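MGS-M4 (Unidentified, PDB 4Q3M) is an aldo-keto reductase of unknown substrate from a deep-sea metagenome, probably reducing carbonyl compounds with a nicotinamide cofactor on a TIM-barrel scaffold. Local coordinates at residues Y111-E122 / Y145-P154; P186-L196 / T211-W219. All coordinates share one frame; numbering follows the deposited sequence.

Contact 1. Residues Y111-E122 / Y145-P154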
loop_
_atom_site.group_PDB
_atom_site.type_symbol
_atom_site.label_atom_id
_atom_site.label_comp_id
_atom_site.label_asym_id
_atom_site.label_seq_id
_atom_site.Cartn_x
_atom_site.Cartn_y
_atom_site.Cartn_z
ATOM N N TYR A 111 -15.512 3.232 5.716
ATOM C CA TYR A 111 -15.938 4.621 5.581
ATOM C C TYR A 111 -16.894 5.037 6.694
ATOM O O TYR A 111 -16.745 6.109 7.281
ATOM C CB TYR A 111 -16.601 4.853 4.221
ATOM C CG TYR A 111 -15.670 4.683 3.043
ATOM C CD1 TYR A 111 -14.539 5.476 2.905
ATOM C CD2 TYR A 111 -15.930 3.737 2.059
ATOM C CE1 TYR A 111 -13.686 5.326 1.829
ATOM C CE2 TYR A 111 -15.085 3.581 0.977
ATOM C CZ TYR A 111 -13.964 4.378 0.867
ATOM O OH TYR A 111 -13.119 4.226 -0.208
ATOM N N ASP A 112 -17.875 4.186 6.977
ATOM C CA ASP A 112 -18.881 4.487 7.989
ATOM C C ASP A 112 -18.255 4.626 9.374
ATOM O O ASP A 112 -18.623 5.516 10.140
ATOM C CB ASP A 112 -19.965 3.408 8.009
ATOM C CG ASP A 112 -21.106 3.749 8.949
ATOM O OD1 ASP A 112 -22.048 4.443 8.512
ATOM O OD2 ASP A 112 -21.061 3.323 10.121
ATOM N N ASN A 113 -17.311 3.744 9.691
ATOM C CA ASN A 113 -16.590 3.828 10.955
ATOM C C ASN A 113 -15.716 5.073 11.016
ATOM O O ASN A 113 -15.523 5.653 12.082
ATOM C CB ASN A 113 -15.731 2.582 11.174
ATOM C CG ASN A 113 -16.540 1.391 11.646
ATOM O OD1 ASN A 113 -17.611 1.547 12.234
ATOM N ND2 ASN A 113 -16.026 0.191 11.399
ATOM N N ALA A 114 -15.190 5.477 9.865
ATOM C CA ALA A 114 -14.350 6.665 9.782
ATOM C C ALA A 114 -15.168 7.927 10.031
ATOM O O ALA A 114 -14.781 8.781 10.828
ATOM C CB ALA A 114 -13.663 6.736 8.426
ATOM N N LEU A 115 -16.305 8.032 9.351
ATOM C CA LEU A 115 -17.160 9.207 9.459
ATOM C C LEU A 115 -17.811 9.309 10.837
ATOM O O LEU A 115 -17.908 10.396 11.406
ATOM C CB LEU A 115 -18.235 9.185 8.372
ATOM C CG LEU A 115 -19.151 10.408 8.296
ATOM C CD1 LEU A 115 -18.332 11.679 8.143
ATOM C CD2 LEU A 115 -20.143 10.266 7.151
ATOM N N SER A 116 -18.257 8.172 11.368
ATOM C CA SER A 116 -18.886 8.135 12.687
ATOM C C SER A 116 -17.898 8.545 13.768
ATOM O O SER A 116 -18.244 9.251 14.713
ATOM C CB SER A 116 -19.437 6.740 12.985
ATOM O OG SER A 116 -20.096 6.712 14.239
ATOM N N THR A 117 -16.663 8.083 13.616
ATOM C CA THR A 117 -15.578 8.466 14.504
ATOM C C THR A 117 -15.231 9.941 14.380
ATOM O O THR A 117 -15.014 10.630 15.379
ATOM C CB THR A 117 -14.320 7.641 14.215
ATOM O OG1 THR A 117 -14.587 6.252 14.450
ATOM C CG2 THR A 117 -13.176 8.119 15.062
ATOM N N TYR A 118 -15.176 10.418 13.143
ATOM C CA TYR A 118 -14.776 11.789 12.874
ATOM C C TYR A 118 -15.839 12.781 13.339
ATOM O O TYR A 118 -15.516 13.897 13.747
ATOM C CB TYR A 118 -14.490 11.972 11.387
ATOM C CG TYR A 118 -13.656 13.189 11.080
ATOM C CD1 TYR A 118 -12.273 13.153 11.200
ATOM C CD2 TYR A 118 -14.249 14.374 10.673
ATOM C CE1 TYR A 118 -11.504 14.265 10.921
ATOM C CE2 TYR A 118 -13.490 15.490 10.391
ATOM C CZ TYR A 118 -12.119 15.431 10.516
ATOM O OH TYR A 118 -11.359 16.541 10.237
ATOM N N ARG A 119 -17.102 12.372 13.271
ATOM C CA ARG A 119 -18.197 13.189 13.785
ATOM C C ARG A 119 -17.997 13.451 15.271
ATOM O O ARG A 119 -18.317 14.529 15.773
ATOM C CB ARG A 119 -19.547 12.512 13.545
ATOM C CG ARG A 119 -20.064 12.623 12.119
ATOM C CD ARG A 119 -20.519 14.037 11.801
ATOM N NE ARG A 119 -21.070 14.142 10.453
ATOM C CZ ARG A 119 -20.376 14.530 9.389
ATOM N NH1 ARG A 119 -19.097 14.856 9.512
ATOM N NH2 ARG A 119 -20.961 14.592 8.200
ATOM N N ALA A 120 -17.461 12.455 15.970
ATOM C CA ALA A 120 -17.134 12.601 17.380
ATOM C C ALA A 120 -15.941 13.535 17.553
ATOM O O ALA A 120 -15.899 14.326 18.495
ATOM C CB ALA A 120 -16.850 11.247 18.005
ATOM N N PHE A 121 -14.976 13.438 16.641
ATOM C CA PHE A 121 -13.839 14.355 16.629
ATOM C C PHE A 121 -14.332 15.787 16.461
ATOM O O PHE A 121 -13.856 16.705 17.128
ATOM C CB PHE A 121 -12.854 14.019 15.503
ATOM C CG PHE A 121 -11.953 12.848 15.794
ATOM C CD1 PHE A 121 -12.329 11.852 16.679
ATOM C CD2 PHE A 121 -10.716 12.752 15.176
ATOM C CE1 PHE A 121 -11.492 10.780 16.932
ATOM C CE2 PHE A 121 -9.875 11.686 15.430
ATOM C CZ PHE A 121 -10.265 10.699 16.308
ATOM N N GLU A 122 -15.294 15.962 15.560
ATOM C CA GLU A 122 -15.849 17.275 15.259
ATOM C C GLU A 122 -16.588 17.864 16.456
ATOM O O GLU A 122 -16.521 19.068 16.703
ATOM C CB GLU A 122 -16.786 17.191 14.052
ATOM C CG GLU A 122 -16.071 16.921 12.738
ATOM C CD GLU A 122 -17.026 16.779 11.570
ATOM O OE1 GLU A 122 -18.176 16.347 11.789
ATOM O OE2 GLU A 122 -16.626 17.101 10.431
ATOM N N TYR A 145 -13.246 10.647 0.916
ATOM C CA TYR A 145 -14.506 10.428 1.614
ATOM C C TYR A 145 -14.692 11.435 2.745
ATOM O O TYR A 145 -15.789 11.955 2.947
ATOM C CB TYR A 145 -14.575 9.000 2.159
ATOM C CG TYR A 145 -15.898 8.653 2.801
ATOM C CD1 TYR A 145 -16.983 8.256 2.029
ATOM C CD2 TYR A 145 -16.063 8.719 4.179
ATOM C CE1 TYR A 145 -18.195 7.938 2.611
ATOM C CE2 TYR A 145 -17.271 8.402 4.769
ATOM C CZ TYR A 145 -18.333 8.012 3.982
ATOM O OH TYR A 145 -19.538 7.695 4.568
ATOM N N LEU A 146 -13.658 11.635 3.517
ATOM C CA LEU A 146 -13.659 12.623 4.552
ATOM C C LEU A 146 -13.771 14.086 4.048
ATOM O O LEU A 146 -14.487 14.865 4.618
ATOM C CB LEU A 146 -12.432 12.398 5.417
ATOM C CG LEU A 146 -12.607 12.043 6.878
ATOM C CD1 LEU A 146 -13.694 11.020 7.088
ATOM C CD2 LEU A 146 -11.321 11.516 7.422
ATOM N N MET A 147 -13.067 14.428 2.972
ATOM C CA MET A 147 -13.164 15.735 2.330
ATOM C C MET A 147 -14.594 16.022 1.891
ATOM O O MET A 147 -15.075 17.151 1.992
ATOM C CB MET A 147 -12.224 15.819 1.124
ATOM C CG MET A 147 -10.747 15.789 1.474
ATOM S SD MET A 147 -10.267 17.132 2.575
ATOM C CE MET A 147 -10.692 18.556 1.577
ATOM N N GLU A 148 -15.275 14.984 1.418
ATOM C CA GLU A 148 -16.642 15.115 0.941
ATOM C C GLU A 148 -17.652 15.243 2.080
ATOM O O GLU A 148 -18.582 16.046 2.005
ATOM C CB GLU A 148 -17.009 13.918 0.060
ATOM C CG GLU A 148 -18.428 13.951 -0.484
ATOM C CD GLU A 148 -18.635 15.038 -1.522
ATOM O OE1 GLU A 148 -17.637 15.490 -2.121
ATOM O OE2 GLU A 148 -19.798 15.441 -1.737
ATOM N N ASN A 149 -17.464 14.461 3.139
ATOM C CA ASN A 149 -18.498 14.319 4.160
ATOM C C ASN A 149 -18.247 15.058 5.477
ATOM O O ASN A 149 -19.182 15.278 6.246
ATOM C CB ASN A 149 -18.719 12.835 4.456
ATOM C CG ASN A 149 -19.338 12.097 3.286
ATOM O OD1 ASN A 149 -20.515 12.280 2.975
ATOM N ND2 ASN A 149 -18.546 11.258 2.629
ATOM N N ALA A 150 -17.003 15.437 5.745
ATOM C CA ALA A 150 -16.703 16.154 6.981
ATOM C C ALA A 150 -17.224 17.584 6.919
ATOM O O ALA A 150 -17.326 18.174 5.844
ATOM C CB ALA A 150 -15.209 16.148 7.264
ATOM N N LYS A 151 -17.563 18.133 8.080
ATOM C CA LYS A 151 -17.987 19.521 8.177
ATOM C C LYS A 151 -16.813 20.364 8.659
ATOM O O LYS A 151 -16.781 21.581 8.476
ATOM C CB LYS A 151 -19.188 19.654 9.112
ATOM C CG LYS A 151 -20.370 18.795 8.685
ATOM C CD LYS A 151 -21.568 18.976 9.599
ATOM C CE LYS A 151 -22.749 18.152 9.110
ATOM N NZ LYS A 151 -23.136 18.515 7.719
ATOM N N ILE A 152 -15.848 19.692 9.278
ATOM C CA ILE A 152 -14.572 20.297 9.627
ATOM C C ILE A 152 -13.460 19.468 8.991
ATOM O O ILE A 152 -13.054 18.447 9.543
ATOM C CB ILE A 152 -14.369 20.379 11.150
ATOM C CG1 ILE A 152 -15.527 21.140 11.799
ATOM C CG2 ILE A 152 -13.040 21.043 11.478
ATOM C CD1 ILE A 152 -15.491 21.140 13.309
ATOM N N PRO A 153 -12.982 19.904 7.813
ATOM C CA PRO A 153 -12.015 19.175 6.983
ATOM C C PRO A 153 -10.769 18.720 7.741
ATOM O O PRO A 153 -10.285 19.449 8.607
ATOM C CB PRO A 153 -11.645 20.198 5.905
ATOM C CG PRO A 153 -12.843 21.072 5.800
ATOM C CD PRO A 153 -13.377 21.184 7.198
ATOM N N PRO A 154 -10.267 17.517 7.417
ATOM C CA PRO A 154 -9.055 16.939 8.011
ATOM C C PRO A 154 -7.868 17.891 7.937
ATOM O O PRO A 154 -7.690 18.580 6.933
ATOM C CB PRO A 154 -8.810 15.693 7.157
ATOM C CG PRO A 154 -10.160 15.309 6.674
ATOM C CD PRO A 154 -10.888 16.602 6.443
#
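Glu-122 OE2 takes two backbone N-H groups from the chain that leaves helix 140-149: Lys-151 N at 2.7 Å on the syn side of the carboxylate, and Ile-152 N from above its plane. The other oxygen, OE1, forms a salt bridge with Arg-119 NH1 one turn back, so both carboxylate oxygens are engaged. Arg-119 reaches the end of the partner helix. Its chain bends at chi2 (-72°), and NH2 gives Asn-149 O a nearly straight bond of 2.7 Å that lies in the guanidinium plane; NH1 adds a weak one to the same oxygen. One face of the guanidinium carries Lys-151 CE and the opposite face Leu-115 CD1. Deeper in, Tyr-118 OH donates to Ile-152 O at 2.6 Å, in the carbonyl plane, while Leu-146 lies over one face of the Tyr-118 ring, and Ala-150 CB touches Tyr-118 CE2 at 3.6 Å. At the far end the Tyr-145 ring is sandwiched: Tyr-111 CB sits over the centre of one face, a CH-pi contact 3.6 Å from the centroid, and Asn-149 ND2 over the centre of the other. Leu-115 CB meets that ring at its edge. Tyr-118, Leu-146 and Ile-152 also rest on strand 133-136, between the two helices in the chain; the pair are successive outer helices of the aldo-keto reductase TIM barrel, tied by side-chain bonds to the loop into strand 156-160.

Contact 2. Residues P186-L196 / T211-W219. With SO4 (sulfate ion), chain G.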
loop_
_atom_site.group_PDB
_atom_site.type_symbol
_atom_site.label_atom_id
_atom_site.label_comp_id
_atom_site.label_asym_id
_atom_site.label_seq_id
_atom_site.Cartn_x
_atom_site.Cartn_y
_atom_site.Cartn_z
ATOM N N PRO A 186 10.269 7.823 10.273
ATOM C CA PRO A 186 11.116 8.547 9.322
ATOM C C PRO A 186 12.502 7.923 9.196
ATOM O O PRO A 186 13.209 8.181 8.222
ATOM C CB PRO A 186 11.200 9.945 9.928
ATOM C CG PRO A 186 11.086 9.712 11.386
ATOM C CD PRO A 186 10.151 8.546 11.555
ATOM N N LEU A 187 12.882 7.116 10.181
ATOM C CA LEU A 187 14.151 6.402 10.140
ATOM C C LEU A 187 13.923 4.942 9.762
ATOM O O LEU A 187 14.732 4.072 10.090
ATOM C CB LEU A 187 14.870 6.500 11.488
ATOM C CG LEU A 187 15.188 7.913 11.978
ATOM C CD1 LEU A 187 16.081 7.872 13.209
ATOM C CD2 LEU A 187 15.827 8.738 10.869
ATOM N N MET A 188 12.807 4.691 9.081
ATOM C CA MET A 188 12.425 3.361 8.605
ATOM C C MET A 188 12.241 2.346 9.734
ATOM O O MET A 188 12.304 1.139 9.501
ATOM C CB MET A 188 13.453 2.835 7.598
ATOM C CG MET A 188 13.465 3.588 6.277
ATOM S SD MET A 188 14.602 2.884 5.067
ATOM C CE MET A 188 13.914 1.243 4.870
ATOM N N SER A 189 12.005 2.847 10.946
ATOM C CA SER A 189 11.685 2.017 12.111
ATOM C C SER A 189 12.647 0.848 12.315
ATOM O O SER A 189 13.864 1.023 12.306
ATOM C CB SER A 189 10.252 1.487 11.999
ATOM O OG SER A 189 9.938 0.636 13.089
ATOM N N HIS A 190 12.086 -0.347 12.488
ATOM C CA HIS A 190 12.874 -1.552 12.735
ATOM C C HIS A 190 13.716 -1.940 11.522
ATOM O O HIS A 190 14.623 -2.765 11.625
ATOM C CB HIS A 190 11.962 -2.714 13.135
ATOM C CG HIS A 190 10.974 -3.099 12.079
ATOM N ND1 HIS A 190 11.250 -4.039 11.108
ATOM C CD2 HIS A 190 9.713 -2.670 11.838
ATOM C CE1 HIS A 190 10.201 -4.173 10.317
ATOM N NE2 HIS A 190 9.254 -3.354 10.738
ATOM N N GLN A 191 13.407 -1.347 10.374
ATOM C CA GLN A 191 14.226 -1.512 9.179
ATOM C C GLN A 191 15.274 -0.407 9.116
ATOM O O GLN A 191 15.576 0.124 8.047
ATOM C CB GLN A 191 13.359 -1.504 7.918
ATOM C CG GLN A 191 12.463 -2.721 7.780
ATOM C CD GLN A 191 13.252 -4.012 7.667
ATOM O OE1 GLN A 191 12.994 -4.976 8.389
ATOM N NE2 GLN A 191 14.222 -4.035 6.761
ATOM N N ILE A 192 15.825 -0.077 10.280
ATOM C CA ILE A 192 16.822 0.980 10.426
ATOM C C ILE A 192 18.070 0.720 9.574
ATOM O O ILE A 192 18.795 1.649 9.218
ATOM C CB ILE A 192 17.229 1.136 11.918
ATOM C CG1 ILE A 192 18.145 2.346 12.128
ATOM C CG2 ILE A 192 17.880 -0.141 12.437
ATOM C CD1 ILE A 192 17.503 3.669 11.782
ATOM N N LYS A 193 18.298 -0.544 9.227
ATOM C CA LYS A 193 19.528 -0.943 8.552
ATOM C C LYS A 193 19.636 -0.446 7.111
ATOM O O LYS A 193 20.701 0.009 6.696
ATOM C CB LYS A 193 19.673 -2.465 8.578
ATOM C CG LYS A 193 20.678 -2.959 9.607
ATOM C CD LYS A 193 21.057 -4.410 9.369
ATOM C CE LYS A 193 19.873 -5.336 9.580
ATOM N NZ LYS A 193 20.119 -6.683 8.996
ATOM N N ASP A 194 18.548 -0.539 6.349
ATOM C CA ASP A 194 18.560 -0.102 4.952
ATOM C C ASP A 194 18.931 1.371 4.825
ATOM O O ASP A 194 19.587 1.777 3.866
ATOM C CB ASP A 194 17.201 -0.350 4.293
ATOM C CG ASP A 194 17.111 -1.711 3.634
ATOM O OD1 ASP A 194 17.852 -1.948 2.655
ATOM O OD2 ASP A 194 16.296 -2.540 4.086
ATOM N N LEU A 195 18.511 2.165 5.804
ATOM C CA LEU A 195 18.788 3.595 5.806
ATOM C C LEU A 195 20.248 3.879 6.153
ATOM O O LEU A 195 20.907 4.676 5.486
ATOM C CB LEU A 195 17.860 4.313 6.788
ATOM C CG LEU A 195 17.966 5.836 6.876
ATOM C CD1 LEU A 195 18.103 6.457 5.497
ATOM C CD2 LEU A 195 16.752 6.402 7.593
ATOM N N LEU A 196 20.748 3.221 7.193
ATOM C CA LEU A 196 22.121 3.430 7.642
ATOM C C LEU A 196 23.135 2.861 6.654
ATOM O O LEU A 196 24.291 3.279 6.629
ATOM C CB LEU A 196 22.333 2.809 9.024
ATOM C CG LEU A 196 21.490 3.383 10.165
ATOM C CD1 LEU A 196 21.874 2.743 11.490
ATOM C CD2 LEU A 196 21.629 4.898 10.233
ATOM N N THR A 211 24.813 13.074 10.709
ATOM C CA THR A 211 24.576 11.639 10.701
ATOM C C THR A 211 23.494 11.323 9.678
ATOM O O THR A 211 22.735 12.207 9.280
ATOM C CB THR A 211 24.155 11.115 12.087
ATOM O OG1 THR A 211 22.831 11.570 12.393
ATOM C CG2 THR A 211 25.119 11.601 13.159
ATOM N N ILE A 212 23.430 10.068 9.250
ATOM C CA ILE A 212 22.417 9.634 8.292
ATOM C C ILE A 212 20.976 9.900 8.772
ATOM O O ILE A 212 20.155 10.381 7.990
ATOM C CB ILE A 212 22.585 8.134 7.944
ATOM C CG1 ILE A 212 23.840 7.928 7.092
ATOM C CG2 ILE A 212 21.363 7.605 7.210
ATOM C CD1 ILE A 212 24.015 6.514 6.591
ATOM N N PRO A 213 20.659 9.602 10.052
ATOM C CA PRO A 213 19.301 9.945 10.496
ATOM C C PRO A 213 18.989 11.441 10.418
ATOM O O PRO A 213 17.918 11.807 9.934
ATOM C CB PRO A 213 19.278 9.471 11.952
ATOM C CG PRO A 213 20.282 8.387 12.003
ATOM C CD PRO A 213 21.376 8.823 11.079
ATOM N N GLN A 214 19.913 12.279 10.887
ATOM C CA GLN A 214 19.751 13.733 10.840
ATOM C C GLN A 214 19.424 14.208 9.429
ATOM O O GLN A 214 18.691 15.178 9.236
ATOM C CB GLN A 214 21.018 14.431 11.335
ATOM C CG GLN A 214 21.244 14.335 12.830
ATOM C CD GLN A 214 22.538 14.996 13.262
ATOM O OE1 GLN A 214 23.553 14.911 12.570
ATOM N NE2 GLN A 214 22.507 15.663 14.410
ATOM N N ILE A 215 19.982 13.505 8.451
ATOM C CA ILE A 215 19.731 13.782 7.047
ATOM C C ILE A 215 18.296 13.473 6.642
ATOM O O ILE A 215 17.593 14.336 6.112
ATOM C CB ILE A 215 20.681 12.971 6.156
ATOM C CG1 ILE A 215 22.107 13.522 6.260
ATOM C CG2 ILE A 215 20.161 12.925 4.726
ATOM C CD1 ILE A 215 22.182 15.038 6.345
ATOM N N ALA A 216 17.874 12.236 6.891
ATOM C CA ALA A 216 16.537 11.779 6.527
ATOM C C ALA A 216 15.472 12.663 7.160
ATOM O O ALA A 216 14.421 12.911 6.569
ATOM C CB ALA A 216 16.342 10.331 6.943
ATOM N N ILE A 217 15.762 13.140 8.365
ATOM C CA ILE A 217 14.865 14.040 9.072
ATOM C C ILE A 217 14.801 15.396 8.374
ATOM O O ILE A 217 13.715 15.913 8.117
ATOM C CB ILE A 217 15.305 14.226 10.534
ATOM C CG1 ILE A 217 15.224 12.892 11.277
ATOM C CG2 ILE A 217 14.444 15.269 11.226
ATOM C CD1 ILE A 217 15.835 12.921 12.654
ATOM N N ARG A 218 15.966 15.956 8.058
ATOM C CA ARG A 218 16.045 17.254 7.390
ATOM C C ARG A 218 15.363 17.234 6.029
ATOM O O ARG A 218 14.707 18.197 5.639
ATOM C CB ARG A 218 17.502 17.687 7.223
ATOM C CG ARG A 218 17.661 19.055 6.575
ATOM C CD ARG A 218 16.964 20.131 7.392
ATOM N NE ARG A 218 16.808 21.375 6.645
ATOM C CZ ARG A 218 16.228 22.469 7.128
ATOM N NH1 ARG A 218 15.750 22.477 8.364
ATOM N NH2 ARG A 218 16.128 23.556 6.375
ATOM N N TRP A 219 15.532 16.129 5.310
ATOM C CA TRP A 219 14.925 15.961 3.996
ATOM C C TRP A 219 13.407 16.097 4.071
ATOM O O TRP A 219 12.782 16.693 3.194
ATOM C CB TRP A 219 15.321 14.607 3.407
ATOM C CG TRP A 219 14.518 14.194 2.218
ATOM C CD1 TRP A 219 14.590 14.711 0.959
ATOM C CD2 TRP A 219 13.530 13.159 2.172
ATOM N NE1 TRP A 219 13.700 14.068 0.132
ATOM C CE2 TRP A 219 13.039 13.109 0.853
ATOM C CE3 TRP A 219 13.012 12.272 3.120
ATOM C CZ2 TRP A 219 12.054 12.209 0.458
ATOM C CZ3 TRP A 219 12.035 11.379 2.726
ATOM C CH2 TRP A 219 11.565 11.354 1.407
HETATM S S SO4 G . 11.619 5.728 13.543
HETATM O O1 SO4 G . 12.439 4.854 14.376
HETATM O O2 SO4 G . 10.215 5.578 13.913
HETATM O O3 SO4 G . 12.028 7.114 13.747
HETATM O O4 SO4 G . 11.796 5.367 12.139
#
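Helix 192-196 crosses helix 212-219 at 92°, axes 10.7 Å apart, while Pro-186 and Leu-187, at the start of the preceding loop, have their CA atoms nearest those of Ile-217 and Pro-213. Leu-187 meets the Pro-213 ring at about a right angle: both methyls touch Pro-213 CB, Leu-187 CD2 at 3.7 Å, and CD2 also reaches Ile-217 CG1 and Ala-216 CB. Were Leu-187 cut back to an alanine, helix 212-219 would probably lose apolar cover from Pro-213 to Ile-217, opening a gap there. The loop follows strand 180-184 of the barrel, and its backbone holds a sulfate, probably picked up from the crystallisation solution: Leu-187 N and Ser-189 N donate to its O4, each at 2.8 Å, and Lys-230 N binds too. In this family the loop after the seventh strand usually receives the cofactor pyrophosphate, whose place the sulfate probably marks. Leu-195 and Ile-212 run side by side, pointing opposite ways, Leu-195 CG 3.8 Å from Ile-212 CG2. With CG anti to the backbone N (chi1 -177°), Leu-195 brings CD2 to Ala-216 CB. Leu-196 CD2 lies against Pro-213 CD and Ile-212 CG2. Thr-211, the N-cap, and Gln-214 form a capping box: Thr-211 N bonds firmly to Gln-214 OE1, Gln-214 N weakly to Thr-211 OG1.

In the fold
The two contacts lie on opposite sides of the chain's centre, with their own centres 33 Å apart and nearest atoms about 21 Å apart, and they share no helix. Contact 1 joins two neighbouring outer helices and the loop that follows helix 140-149; it is partly buried and mixes aromatic packing with charged and backbone bonds. Contact 2 is the more buried, although it buries less surface between its segments, and its side chains meet through aliphatic groups, with no hydrogen bond between the segments. Its polar chemistry is directed elsewhere, to the sulfate on the loop and to the start of helix 212-222. Contact 1 lies in the outer helical layer; contact 2 lies where the chain leaves strand 180-184 and the later helix 212-222 covers that loop.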